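Local coordinates for outer membrane protein (Bartonella henselae, PDB 2FI9) that is of unknown function but belongs to the DUF498/DUF598 family and folds as a compact alpha/beta domain, at residues R108-L113 / R118-L123. Residues are numbered along the deposited sequence; the frame is centred on the assembly and turned at random.
Sequences RTFNVL and RAVAAL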
loop_
_atom_site.group_PDB
_atom_site.type_symbol
_atom_site.label_atom_id
_atom_site.label_comp_id
_atom_site.label_asym_id
_atom_site.label_seq_id
_atom_site.Cartn_x
_atom_site.Cartn_y
_atom_site.Cartn_z
ATOM N N ARG A 108 0.206 1.064 10.303
ATOM C CA ARG A 108 -0.537 0.776 11.523
ATOM C C ARG A 108 -2.001 0.529 11.222
ATOM O O ARG A 108 -2.594 -0.386 11.788
ATOM C CB ARG A 108 -0.385 1.912 12.530
ATOM C CG ARG A 108 1.003 1.981 13.140
ATOM C CD ARG A 108 1.094 3.069 14.196
ATOM N NE ARG A 108 0.980 4.421 13.636
ATOM C CZ ARG A 108 2.013 5.175 13.256
ATOM N NH1 ARG A 108 3.257 4.714 13.350
ATOM N NH2 ARG A 108 1.801 6.392 12.781
ATOM N N THR A 109 -2.547 1.312 10.291
ATOM C CA THR A 109 -3.941 1.207 9.864
ATOM C C THR A 109 -4.172 -0.056 9.049
ATOM O O THR A 109 -5.176 -0.741 9.253
ATOM C CB THR A 109 -4.407 2.436 9.024
ATOM O OG1 THR A 109 -4.172 3.649 9.748
ATOM C CG2 THR A 109 -5.884 2.345 8.714
ATOM N N PHE A 110 -3.263 -0.349 8.115
ATOM C CA PHE A 110 -3.303 -1.619 7.376
ATOM C C PHE A 110 -3.355 -2.829 8.311
ATOM O O PHE A 110 -4.179 -3.726 8.123
ATOM C CB PHE A 110 -2.104 -1.764 6.441
ATOM C CG PHE A 110 -2.057 -3.089 5.723
ATOM C CD1 PHE A 110 -2.924 -3.348 4.661
ATOM C CD2 PHE A 110 -1.172 -4.100 6.131
ATOM C CE1 PHE A 110 -2.900 -4.570 3.995
ATOM C CE2 PHE A 110 -1.140 -5.354 5.456
ATOM C CZ PHE A 110 -2.003 -5.588 4.393
ATOM N N ASN A 111 -2.468 -2.858 9.303
ATOM C CA ASN A 111 -2.400 -3.985 10.229
ATOM C C ASN A 111 -3.726 -4.193 10.939
ATOM O O ASN A 111 -4.207 -5.325 11.040
ATOM C CB ASN A 111 -1.264 -3.794 11.240
ATOM C CG ASN A 111 0.106 -4.004 10.622
ATOM O OD1 ASN A 111 0.228 -4.474 9.491
ATOM N ND2 ASN A 111 1.149 -3.681 11.375
ATOM N N VAL A 112 -4.322 -3.089 11.400
ATOM C CA VAL A 112 -5.562 -3.139 12.157
ATOM C C VAL A 112 -6.696 -3.665 11.274
ATOM O O VAL A 112 -7.394 -4.615 11.654
ATOM C CB VAL A 112 -5.908 -1.751 12.771
ATOM C CG1 VAL A 112 -7.386 -1.673 13.144
ATOM C CG2 VAL A 112 -5.025 -1.478 13.999
ATOM N N LEU A 113 -6.849 -3.083 10.089
ATOM C CA LEU A 113 -7.896 -3.498 9.163
ATOM C C LEU A 113 -7.707 -4.929 8.661
ATOM O O LEU A 113 -8.688 -5.670 8.474
ATOM C CB LEU A 113 -7.986 -2.535 7.979
ATOM C CG LEU A 113 -8.423 -1.101 8.283
ATOM C CD1 LEU A 113 -8.301 -0.290 7.022
ATOM C CD2 LEU A 113 -9.855 -1.075 8.795
ATOM N N ARG A 118 -10.882 -7.121 6.816
ATOM C CA ARG A 118 -11.419 -6.189 5.814
ATOM C C ARG A 118 -10.696 -6.447 4.495
ATOM O O ARG A 118 -9.531 -6.870 4.501
ATOM C CB ARG A 118 -11.206 -4.734 6.244
ATOM C CG ARG A 118 -11.523 -4.416 7.724
ATOM C CD ARG A 118 -12.982 -4.685 8.125
ATOM N NE ARG A 118 -13.902 -3.963 7.249
ATOM C CZ ARG A 118 -14.261 -2.692 7.403
ATOM N NH1 ARG A 118 -15.088 -2.131 6.531
ATOM N NH2 ARG A 118 -13.787 -1.970 8.413
ATOM N N ALA A 119 -11.377 -6.198 3.374
ATOM C CA ALA A 119 -10.752 -6.286 2.051
ATOM C C ALA A 119 -9.836 -5.065 1.834
ATOM O O ALA A 119 -10.145 -4.171 1.047
ATOM C CB ALA A 119 -11.828 -6.396 0.936
ATOM N N VAL A 120 -8.708 -5.049 2.543
ATOM C CA VAL A 120 -7.799 -3.903 2.567
ATOM C C VAL A 120 -6.517 -4.187 1.786
ATOM O O VAL A 120 -5.993 -5.330 1.785
ATOM C CB VAL A 120 -7.461 -3.492 4.042
ATOM C CG1 VAL A 120 -6.693 -4.577 4.750
ATOM C CG2 VAL A 120 -6.720 -2.119 4.115
ATOM N N ALA A 121 -6.033 -3.143 1.119
ATOM C CA ALA A 121 -4.784 -3.167 0.387
ATOM C C ALA A 121 -3.978 -1.977 0.860
ATOM O O ALA A 121 -4.538 -1.015 1.380
ATOM C CB ALA A 121 -5.040 -3.071 -1.137
ATOM N N ALA A 122 -2.665 -2.028 0.674
ATOM C CA ALA A 122 -1.803 -0.893 1.006
ATOM C C ALA A 122 -0.725 -0.699 -0.049
ATOM O O ALA A 122 -0.164 -1.671 -0.557
ATOM C CB ALA A 122 -1.160 -1.108 2.371
ATOM N N LEU A 123 -0.444 0.561 -0.383
ATOM C CA LEU A 123 0.701 0.913 -1.182
ATOM C C LEU A 123 1.590 1.704 -0.256
ATOM O O LEU A 123 1.167 2.727 0.268
ATOM C CB LEU A 123 0.271 1.782 -2.365
ATOM C CG LEU A 123 1.384 2.341 -3.256
ATOM C CD1 LEU A 123 2.299 1.262 -3.769
ATOM C CD2 LEU A 123 0.791 3.121 -4.451
#
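With chi1 at 176°, the ring of F110 swings away from its own backbone N and slants toward V120 and A122, whereas L113, its CG opposite the carbonyl carbon, sends its two methyls to different neighbours. The F110 ring meets the strand at an oblique tilt along its CD1-CE1 side: CD1 lies 3.7 Å from the methyl CB of A122, and CE1 sits 3.9 Å from CG1 of V120. V120 serves both helix residues, since its other methyl, CG2, touches CD1 of L113 at 3.8 Å, the two side chains crossing at about a right angle. The second methyl of L113, CD2, packs 3.9 Å from CG of R118, and the arginine folds back beside this same CD2. One backbone bond closes the turn: R118 N donates to L113 O over 3.1 Å, nearly straight at 164°. The alternation of the strand lets V120 and A122 face the helix while A121 points to the other side of the sheet, where it meets I40, I69 and L72. C39, on the neighbouring strand 36-40, also touches F110, and V120 also touches V71 and L73 of strand 71-75. F110, V120 and A122 are buried, while L113 and R118 lie at the more open end. The helix segment runs nearly antiparallel to the strand (161° between segment axes, 8.6 Å apart). Helix 103-115 thus forms the connection of a beta-alpha-beta crossover, leading from strand 97-101 past strand 71-75 to the parallel strand 120-124 at the centre of the five-stranded mixed sheet.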